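Long-range contacts in NADPH-flavin oxidoreductase (Vibrio harveyi, PDB 1BKJ), which catalyses the NADPH-dependent reduction of FMN to FMNH2, supplying the reduced flavin to luciferase for bioluminescence, and works as a homodimeric flavoprotein: residues Lys56-Ala64 against Gly131-Leu142; Gln26-Gly34 against Asn114-Leu124. All blocks are in the same frame, centred on the assembly; numbering follows the deposited sequence.

Contact 1: Lys56-Ala64 against Gly131-Leu142; sequences KRNELAQFA and GLRNSAAQVDEL
Leu142 and Phe63 bring together two nearly antiparallel helices, 54-63 and 136-142, on one side of the central antiparallel sheet of this nitroreductase-family flavoprotein; the axes of these short segments run at 166° to each other and come no closer than 10.4 Å, a gap filled by side chains. Most of the contact is apolar. Leu142 is a knob in the hole formed by Lys56, Glu59, Leu60 and Phe63; with CG anti to its backbone N (chi1 -175°), it turns CD2 against both Glu59 CB and the edge of the Phe63 ring, with Leu142 CD2 4.0 Å from Phe63 CE2. Deeper in, Leu60 CD2 meets Val139 CG1 at 3.9 Å and also touches Leu132 CD2; both Leu60 and Leu132 rest on Phe76 of strand 75-82.

The Phe63 ring takes a CH-pi contact on one face, with Gln138 CB 3.9 Å from the ring centroid and displaced toward the rim. Val139 CG2 packs against Phe63 CB at 3.7 Å, while Ser135 CB lies close to the Phe63 carbonyl.

Where helix 54-63 ends, Ala64 O lies near Gly131 CA, in a 3-10 segment, and the backbone N of Gly131 donates a hydrogen bond to O4 of FMN, so this end of the contact borders the flavin pocket. At the far end the extended Lys56 side chain is shared with the second subunit through Asn179 O, and Lys56 NZ also donates to Leu142 O at 3.1 Å, tilted 22° from the carbonyl plane.

Contact 2: Gln26-Gly34 against Asn114-Leu124; sequences QRQTIIQAG and NCLLAAESMGL
Helix 24-35 packs here on the C-terminal half of the long helix 98-121, and where Gly34 meets Cys115 the two backbones come close, their CA atoms 4.8 Å apart. Cys115 SG lies over Gly34 CA at 3.6 Å, close against a residue with no side chain. One turn further on in helix 98-121, Ala118 CB touches Ala33 CB at 3.6 Å; small residues on both helices let the axes approach to 7.7 Å, crossing at 141°.

Asn114 ND2 donates to Ala33 O at 3.0 Å, in a bent bond (N-H...O 135°) that leaves the oxygen 29° out of the amide plane. The other end of that amide, OD1, accepts from Gln113 of the second subunit, so Asn114 joins this intrachain packing to the dimer interface that helix 98-121 helps form in the nitroreductase fold.

Ile30 spreads its branches along the partner segment. CG2, anti to the backbone N, packs on Cys115 O and CB, whereas CD1 runs to Ala119 CB and, at 3.9 Å, to Leu124 CD1. Helix 98-121 ends in a Schellman motif with Gly123 at positive phi, and Ala119 O accepts from both Met122 N and Leu124 N, from opposite faces of its plane. Beyond the last turn, Met122 slides past Gln26 in the opposite direction, its CE resting 3.9 Å from both Gln26 CG and Thr29 CG2.

In the fold
Both contacts pair helices that run in roughly opposite directions, yet they share no helix and their nearest atoms stay about 9 Å apart. Contact 2 is buried, with small residues allowing close backbones, and its polar bond leads through Asn114 into the second subunit. Contact 1 is only partly buried: its wider helix spacing is bridged by an aromatic ring and leucines, with Glu59 and Gln138 exposed at its margin. Strand 75-82 meets both, through Phe76 and Val78 for contact 1 and Phe79 for contact 2. Only contact 1 holds a residue of the FMN pocket, Gly131; Cys115 in contact 2 lies about 7 Å, side chain to side chain, from Tyr128 of that site.

Contact 1: Lys56-Ala64 against Gly131-Leu142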
loop_
_atom_site.group_PDB
_atom_site.type_symbol
_atom_site.label_atom_id
_atom_site.label_comp_id
_atom_site.label_asym_id
_atom_site.label_seq_id
_atom_site.Cartn_x
_atom_site.Cartn_y
_atom_site.Cartn_z
ATOM N N LYS A 56 24.975 7.574 7.298
ATOM C CA LYS A 56 23.917 6.553 7.308
ATOM C C LYS A 56 23.351 6.391 5.896
ATOM O O LYS A 56 23.063 5.274 5.483
ATOM C CB LYS A 56 22.803 6.895 8.297
ATOM C CG LYS A 56 23.176 6.581 9.727
ATOM C CD LYS A 56 21.977 6.596 10.645
ATOM C CE LYS A 56 22.396 6.260 12.068
ATOM N NZ LYS A 56 21.211 5.872 12.884
ATOM N N ARG A 57 23.291 7.497 5.145
ATOM C CA ARG A 57 22.810 7.523 3.744
ATOM C C ARG A 57 23.719 6.759 2.791
ATOM O O ARG A 57 23.235 6.159 1.825
ATOM C CB ARG A 57 22.708 8.948 3.222
ATOM C CG ARG A 57 21.532 9.713 3.709
ATOM C CD ARG A 57 20.365 9.578 2.767
ATOM N NE ARG A 57 19.561 10.791 2.868
ATOM C CZ ARG A 57 19.314 11.620 1.863
ATOM N NH1 ARG A 57 19.783 11.375 0.649
ATOM N NH2 ARG A 57 18.658 12.745 2.103
ATOM N N ASN A 58 25.032 6.831 3.042
ATOM C CA ASN A 58 26.030 6.140 2.233
ATOM C C ASN A 58 25.897 4.626 2.485
ATOM O O ASN A 58 25.881 3.823 1.532
ATOM C CB ASN A 58 27.442 6.652 2.569
ATOM N N GLU A 59 25.669 4.265 3.754
ATOM C CA GLU A 59 25.500 2.870 4.157
ATOM C C GLU A 59 24.175 2.314 3.611
ATOM O O GLU A 59 24.130 1.161 3.165
ATOM C CB GLU A 59 25.562 2.716 5.685
ATOM C CG GLU A 59 26.944 2.994 6.292
ATOM C CD GLU A 59 26.984 2.864 7.824
ATOM O OE1 GLU A 59 27.207 1.738 8.314
ATOM O OE2 GLU A 59 26.813 3.882 8.542
ATOM N N LEU A 60 23.130 3.152 3.583
ATOM C CA LEU A 60 21.817 2.743 3.061
ATOM C C LEU A 60 21.803 2.539 1.545
ATOM O O LEU A 60 21.112 1.646 1.049
ATOM C CB LEU A 60 20.707 3.704 3.490
ATOM C CG LEU A 60 20.248 3.560 4.948
ATOM C CD1 LEU A 60 19.384 4.723 5.339
ATOM C CD2 LEU A 60 19.530 2.247 5.164
ATOM N N ALA A 61 22.613 3.316 0.821
ATOM C CA ALA A 61 22.722 3.185 -0.635
ATOM C C ALA A 61 23.339 1.839 -0.985
ATOM O O ALA A 61 22.894 1.178 -1.909
ATOM C CB ALA A 61 23.548 4.335 -1.225
ATOM N N GLN A 62 24.291 1.402 -0.159
ATOM C CA GLN A 62 24.966 0.123 -0.329
ATOM C C GLN A 62 24.003 -1.007 0.025
ATOM O O GLN A 62 23.893 -1.992 -0.713
ATOM C CB GLN A 62 26.209 0.062 0.565
ATOM C CG GLN A 62 27.037 -1.202 0.439
ATOM C CD GLN A 62 28.233 -1.166 1.336
ATOM O OE1 GLN A 62 29.139 -0.342 1.156
ATOM N NE2 GLN A 62 28.241 -2.033 2.335
ATOM N N PHE A 63 23.260 -0.821 1.118
ATOM C CA PHE A 63 22.301 -1.818 1.575
ATOM C C PHE A 63 21.113 -1.974 0.641
ATOM O O PHE A 63 20.416 -2.975 0.698
ATOM C CB PHE A 63 21.838 -1.512 2.999
ATOM C CG PHE A 63 22.855 -1.838 4.068
ATOM C CD1 PHE A 63 23.821 -2.846 3.873
ATOM C CD2 PHE A 63 22.857 -1.127 5.279
ATOM C CE1 PHE A 63 24.786 -3.142 4.871
ATOM C CE2 PHE A 63 23.812 -1.409 6.290
ATOM C CZ PHE A 63 24.780 -2.419 6.084
ATOM N N ALA A 64 20.923 -0.991 -0.240
ATOM C CA ALA A 64 19.856 -1.000 -1.238
ATOM C C ALA A 64 20.328 -1.656 -2.535
ATOM O O ALA A 64 19.543 -1.823 -3.467
ATOM C CB ALA A 64 19.376 0.428 -1.516
ATOM N N GLY A 131 14.741 -2.338 -2.495
ATOM C CA GLY A 131 16.030 -3.008 -2.434
ATOM C C GLY A 131 16.606 -3.166 -1.037
ATOM O O GLY A 131 17.417 -4.058 -0.816
ATOM N N LEU A 132 16.169 -2.321 -0.101
ATOM C CA LEU A 132 16.593 -2.371 1.299
ATOM C C LEU A 132 16.293 -3.709 1.968
ATOM O O LEU A 132 17.007 -4.117 2.889
ATOM C CB LEU A 132 15.896 -1.265 2.110
ATOM C CG LEU A 132 16.314 0.191 1.881
ATOM C CD1 LEU A 132 15.493 1.106 2.793
ATOM C CD2 LEU A 132 17.804 0.351 2.150
ATOM N N ARG A 133 15.254 -4.393 1.481
ATOM C CA ARG A 133 14.823 -5.700 2.024
ATOM C C ARG A 133 15.814 -6.848 1.806
ATOM O O ARG A 133 15.825 -7.816 2.574
ATOM C CB ARG A 133 13.426 -6.098 1.517
ATOM C CG ARG A 133 12.297 -5.251 2.106
ATOM C CD ARG A 133 10.919 -5.926 1.984
ATOM N NE ARG A 133 10.586 -6.323 0.622
ATOM C CZ ARG A 133 10.096 -5.523 -0.321
ATOM N NH1 ARG A 133 9.855 -4.236 -0.086
ATOM N NH2 ARG A 133 9.878 -6.009 -1.532
ATOM N N ASN A 134 16.699 -6.698 0.819
ATOM C CA ASN A 134 17.714 -7.716 0.548
ATOM C C ASN A 134 18.813 -7.738 1.647
ATOM O O ASN A 134 19.497 -8.743 1.843
ATOM C CB ASN A 134 18.283 -7.550 -0.870
ATOM C CG ASN A 134 18.867 -8.845 -1.414
ATOM O OD1 ASN A 134 18.238 -9.911 -1.327
ATOM N ND2 ASN A 134 20.095 -8.776 -1.926
ATOM N N SER A 135 18.898 -6.642 2.405
ATOM C CA SER A 135 19.824 -6.471 3.533
ATOM C C SER A 135 18.989 -5.991 4.734
ATOM O O SER A 135 19.427 -5.132 5.503
ATOM C CB SER A 135 20.881 -5.419 3.193
ATOM O OG SER A 135 21.802 -5.902 2.231
ATOM N N ALA A 136 17.804 -6.586 4.906
ATOM C CA ALA A 136 16.845 -6.223 5.963
ATOM C C ALA A 136 17.364 -6.124 7.401
ATOM O O ALA A 136 17.212 -5.077 8.018
ATOM C CB ALA A 136 15.627 -7.124 5.898
ATOM N N ALA A 137 18.028 -7.173 7.892
ATOM C CA ALA A 137 18.582 -7.208 9.256
ATOM C C ALA A 137 19.635 -6.112 9.507
ATOM O O ALA A 137 19.650 -5.489 10.574
ATOM C CB ALA A 137 19.162 -8.585 9.558
ATOM N N GLN A 138 20.461 -5.829 8.497
ATOM C CA GLN A 138 21.486 -4.791 8.606
ATOM C C GLN A 138 20.897 -3.372 8.618
ATOM O O GLN A 138 21.349 -2.525 9.384
ATOM C CB GLN A 138 22.514 -4.939 7.488
ATOM C CG GLN A 138 23.231 -6.298 7.449
ATOM C CD GLN A 138 22.699 -7.197 6.335
ATOM O OE1 GLN A 138 21.590 -7.756 6.425
ATOM N NE2 GLN A 138 23.478 -7.315 5.253
ATOM N N VAL A 139 19.863 -3.136 7.803
ATOM C CA VAL A 139 19.169 -1.835 7.728
ATOM C C VAL A 139 18.421 -1.596 9.051
ATOM O O VAL A 139 18.463 -0.496 9.601
ATOM C CB VAL A 139 18.166 -1.802 6.525
ATOM C CG1 VAL A 139 17.273 -0.551 6.553
ATOM C CG2 VAL A 139 18.924 -1.851 5.231
ATOM N N ASP A 140 17.791 -2.659 9.558
ATOM C CA ASP A 140 17.026 -2.656 10.814
ATOM C C ASP A 140 17.902 -2.264 12.014
ATOM O O ASP A 140 17.477 -1.479 12.856
ATOM C CB ASP A 140 16.414 -4.045 11.015
ATOM C CG ASP A 140 15.497 -4.130 12.212
ATOM O OD1 ASP A 140 15.999 -4.163 13.349
ATOM O OD2 ASP A 140 14.268 -4.220 12.014
ATOM N N GLU A 141 19.122 -2.797 12.061
ATOM C CA GLU A 141 20.068 -2.502 13.132
ATOM C C GLU A 141 20.599 -1.076 13.009
ATOM O O GLU A 141 20.735 -0.375 14.018
ATOM C CB GLU A 141 21.226 -3.510 13.123
ATOM N N LEU A 142 20.829 -0.628 11.770
ATOM C CA LEU A 142 21.348 0.725 11.485
ATOM C C LEU A 142 20.397 1.820 11.954
ATOM O O LEU A 142 20.828 2.823 12.541
ATOM C CB LEU A 142 21.637 0.884 9.977
ATOM C CG LEU A 142 22.297 2.165 9.449
ATOM C CD1 LEU A 142 23.621 2.417 10.161
ATOM C CD2 LEU A 142 22.518 2.031 7.963
#

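Contact 2: Gln26-Gly34 against Asn114-Leu124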
loop_
_atom_site.group_PDB
_atom_site.type_symbol
_atom_site.label_atom_id
_atom_site.label_comp_id
_atom_site.label_asym_id
_atom_site.label_seq_id
_atom_site.Cartn_x
_atom_site.Cartn_y
_atom_site.Cartn_z
ATOM N N GLN A 26 7.778 22.368 2.368
ATOM C CA GLN A 26 7.439 21.310 1.421
ATOM C C GLN A 26 7.517 19.940 2.084
ATOM O O GLN A 26 6.653 19.106 1.858
ATOM C CB GLN A 26 8.370 21.315 0.220
ATOM C CG GLN A 26 8.177 22.427 -0.782
ATOM C CD GLN A 26 9.200 22.316 -1.896
ATOM O OE1 GLN A 26 10.391 22.083 -1.644
ATOM N NE2 GLN A 26 8.743 22.450 -3.135
ATOM N N ARG A 27 8.521 19.740 2.939
ATOM C CA ARG A 27 8.692 18.471 3.639
ATOM C C ARG A 27 7.579 18.226 4.648
ATOM O O ARG A 27 7.062 17.105 4.726
ATOM C CB ARG A 27 10.043 18.397 4.336
ATOM C CG ARG A 27 10.358 17.017 4.926
ATOM C CD ARG A 27 11.590 17.034 5.794
ATOM N NE ARG A 27 11.423 17.813 7.023
ATOM C CZ ARG A 27 12.003 18.988 7.271
ATOM N NH1 ARG A 27 12.801 19.545 6.368
ATOM N NH2 ARG A 27 11.768 19.614 8.421
ATOM N N GLN A 28 7.183 19.284 5.365
ATOM C CA GLN A 28 6.115 19.220 6.363
ATOM C C GLN A 28 4.778 18.921 5.679
ATOM O O GLN A 28 3.988 18.153 6.203
ATOM C CB GLN A 28 6.059 20.513 7.187
ATOM N N THR A 29 4.601 19.430 4.460
ATOM C CA THR A 29 3.396 19.202 3.662
ATOM C C THR A 29 3.335 17.754 3.108
ATOM O O THR A 29 2.258 17.137 3.098
ATOM C CB THR A 29 3.299 20.263 2.553
ATOM O OG1 THR A 29 3.111 21.549 3.164
ATOM C CG2 THR A 29 2.143 19.999 1.610
ATOM N N ILE A 30 4.489 17.206 2.709
ATOM C CA ILE A 30 4.593 15.831 2.196
ATOM C C ILE A 30 4.209 14.831 3.300
ATOM O O ILE A 30 3.456 13.896 3.046
ATOM C CB ILE A 30 6.017 15.554 1.636
ATOM C CG1 ILE A 30 6.182 16.295 0.306
ATOM C CG2 ILE A 30 6.282 14.051 1.417
ATOM C CD1 ILE A 30 7.622 16.553 -0.095
ATOM N N ILE A 31 4.696 15.087 4.516
ATOM C CA ILE A 31 4.415 14.258 5.695
ATOM C C ILE A 31 2.928 14.400 6.076
ATOM O O ILE A 31 2.279 13.391 6.339
ATOM C CB ILE A 31 5.379 14.606 6.911
ATOM C CG1 ILE A 31 6.843 14.255 6.580
ATOM C CG2 ILE A 31 4.924 13.937 8.228
ATOM C CD1 ILE A 31 7.114 12.812 6.217
ATOM N N GLN A 32 2.385 15.624 6.055
ATOM C CA GLN A 32 0.964 15.837 6.370
ATOM C C GLN A 32 0.056 15.117 5.367
ATOM O O GLN A 32 -0.966 14.557 5.753
ATOM C CB GLN A 32 0.585 17.326 6.422
ATOM C CG GLN A 32 1.047 18.107 7.670
ATOM C CD GLN A 32 0.796 17.396 9.014
ATOM O OE1 GLN A 32 1.710 17.284 9.844
ATOM N NE2 GLN A 32 -0.439 16.917 9.232
ATOM N N ALA A 33 0.465 15.108 4.095
ATOM C CA ALA A 33 -0.264 14.425 3.031
ATOM C C ALA A 33 -0.272 12.916 3.311
ATOM O O ALA A 33 -1.302 12.254 3.151
ATOM C CB ALA A 33 0.375 14.705 1.697
ATOM N N GLY A 34 0.866 12.406 3.794
ATOM C CA GLY A 34 0.990 11.010 4.148
ATOM C C GLY A 34 0.100 10.683 5.340
ATOM O O GLY A 34 -0.630 9.686 5.304
ATOM N N ASN A 114 0.617 8.674 -0.911
ATOM C CA ASN A 114 0.134 10.029 -0.638
ATOM C C ASN A 114 1.334 10.988 -0.576
ATOM O O ASN A 114 1.301 12.061 -1.185
ATOM C CB ASN A 114 -0.644 10.075 0.675
ATOM C CG ASN A 114 -2.148 10.039 0.474
ATOM O OD1 ASN A 114 -2.651 9.756 -0.607
ATOM N ND2 ASN A 114 -2.872 10.344 1.527
ATOM N N CYS A 115 2.418 10.536 0.066
ATOM C CA CYS A 115 3.669 11.300 0.203
ATOM C C CYS A 115 4.271 11.586 -1.165
ATOM O O CYS A 115 4.560 12.744 -1.481
ATOM C CB CYS A 115 4.691 10.539 1.050
ATOM S SG CYS A 115 4.312 10.461 2.802
ATOM N N LEU A 116 4.365 10.538 -1.997
ATOM C CA LEU A 116 4.919 10.649 -3.349
ATOM C C LEU A 116 4.080 11.554 -4.243
ATOM O O LEU A 116 4.646 12.406 -4.930
ATOM C CB LEU A 116 5.127 9.272 -4.009
ATOM C CG LEU A 116 5.799 9.266 -5.396
ATOM C CD1 LEU A 116 7.196 9.885 -5.358
ATOM C CD2 LEU A 116 5.862 7.859 -5.960
ATOM N N LEU A 117 2.750 11.392 -4.209
ATOM C CA LEU A 117 1.847 12.231 -5.004
ATOM C C LEU A 117 1.924 13.710 -4.610
ATOM O O LEU A 117 1.967 14.584 -5.482
ATOM C CB LEU A 117 0.406 11.732 -4.932
ATOM C CG LEU A 117 0.076 10.495 -5.761
ATOM C CD1 LEU A 117 -1.368 10.131 -5.526
ATOM C CD2 LEU A 117 0.324 10.731 -7.247
ATOM N N ALA A 118 2.017 13.981 -3.310
ATOM C CA ALA A 118 2.156 15.350 -2.809
ATOM C C ALA A 118 3.458 15.934 -3.378
ATOM O O ALA A 118 3.446 17.012 -3.964
ATOM C CB ALA A 118 2.203 15.365 -1.296
ATOM N N ALA A 119 4.539 15.154 -3.317
ATOM C CA ALA A 119 5.842 15.580 -3.841
ATOM C C ALA A 119 5.806 15.859 -5.348
ATOM O O ALA A 119 6.216 16.926 -5.778
ATOM C CB ALA A 119 6.924 14.550 -3.507
ATOM N N GLU A 120 5.230 14.939 -6.121
ATOM C CA GLU A 120 5.110 15.070 -7.576
ATOM C C GLU A 120 4.271 16.283 -8.003
ATOM O O GLU A 120 4.609 16.948 -8.977
ATOM C CB GLU A 120 4.559 13.777 -8.193
ATOM C CG GLU A 120 5.560 12.617 -8.129
ATOM C CD GLU A 120 5.015 11.271 -8.612
ATOM O OE1 GLU A 120 3.778 11.049 -8.636
ATOM O OE2 GLU A 120 5.847 10.407 -8.943
ATOM N N SER A 121 3.248 16.615 -7.214
ATOM C CA SER A 121 2.384 17.758 -7.497
ATOM C C SER A 121 3.094 19.099 -7.328
ATOM O O SER A 121 2.644 20.109 -7.876
ATOM C CB SER A 121 1.150 17.723 -6.612
ATOM O OG SER A 121 1.420 18.121 -5.282
ATOM N N MET A 122 4.199 19.080 -6.573
ATOM C CA MET A 122 5.039 20.252 -6.298
ATOM C C MET A 122 6.198 20.344 -7.284
ATOM O O MET A 122 7.054 21.217 -7.167
ATOM C CB MET A 122 5.604 20.186 -4.877
ATOM C CG MET A 122 4.556 20.226 -3.780
ATOM S SD MET A 122 5.237 19.897 -2.125
ATOM C CE MET A 122 4.469 21.222 -1.267
ATOM N N GLY A 123 6.255 19.411 -8.226
ATOM C CA GLY A 123 7.322 19.415 -9.212
ATOM C C GLY A 123 8.534 18.600 -8.816
ATOM O O GLY A 123 9.541 18.624 -9.515
ATOM N N LEU A 124 8.445 17.904 -7.685
ATOM C CA LEU A 124 9.537 17.054 -7.210
ATOM C C LEU A 124 9.431 15.679 -7.872
ATOM O O LEU A 124 8.413 15.344 -8.491
ATOM C CB LEU A 124 9.486 16.898 -5.685
ATOM C CG LEU A 124 9.632 18.154 -4.815
ATOM C CD1 LEU A 124 9.269 17.879 -3.376
ATOM C CD2 LEU A 124 11.027 18.653 -4.888
#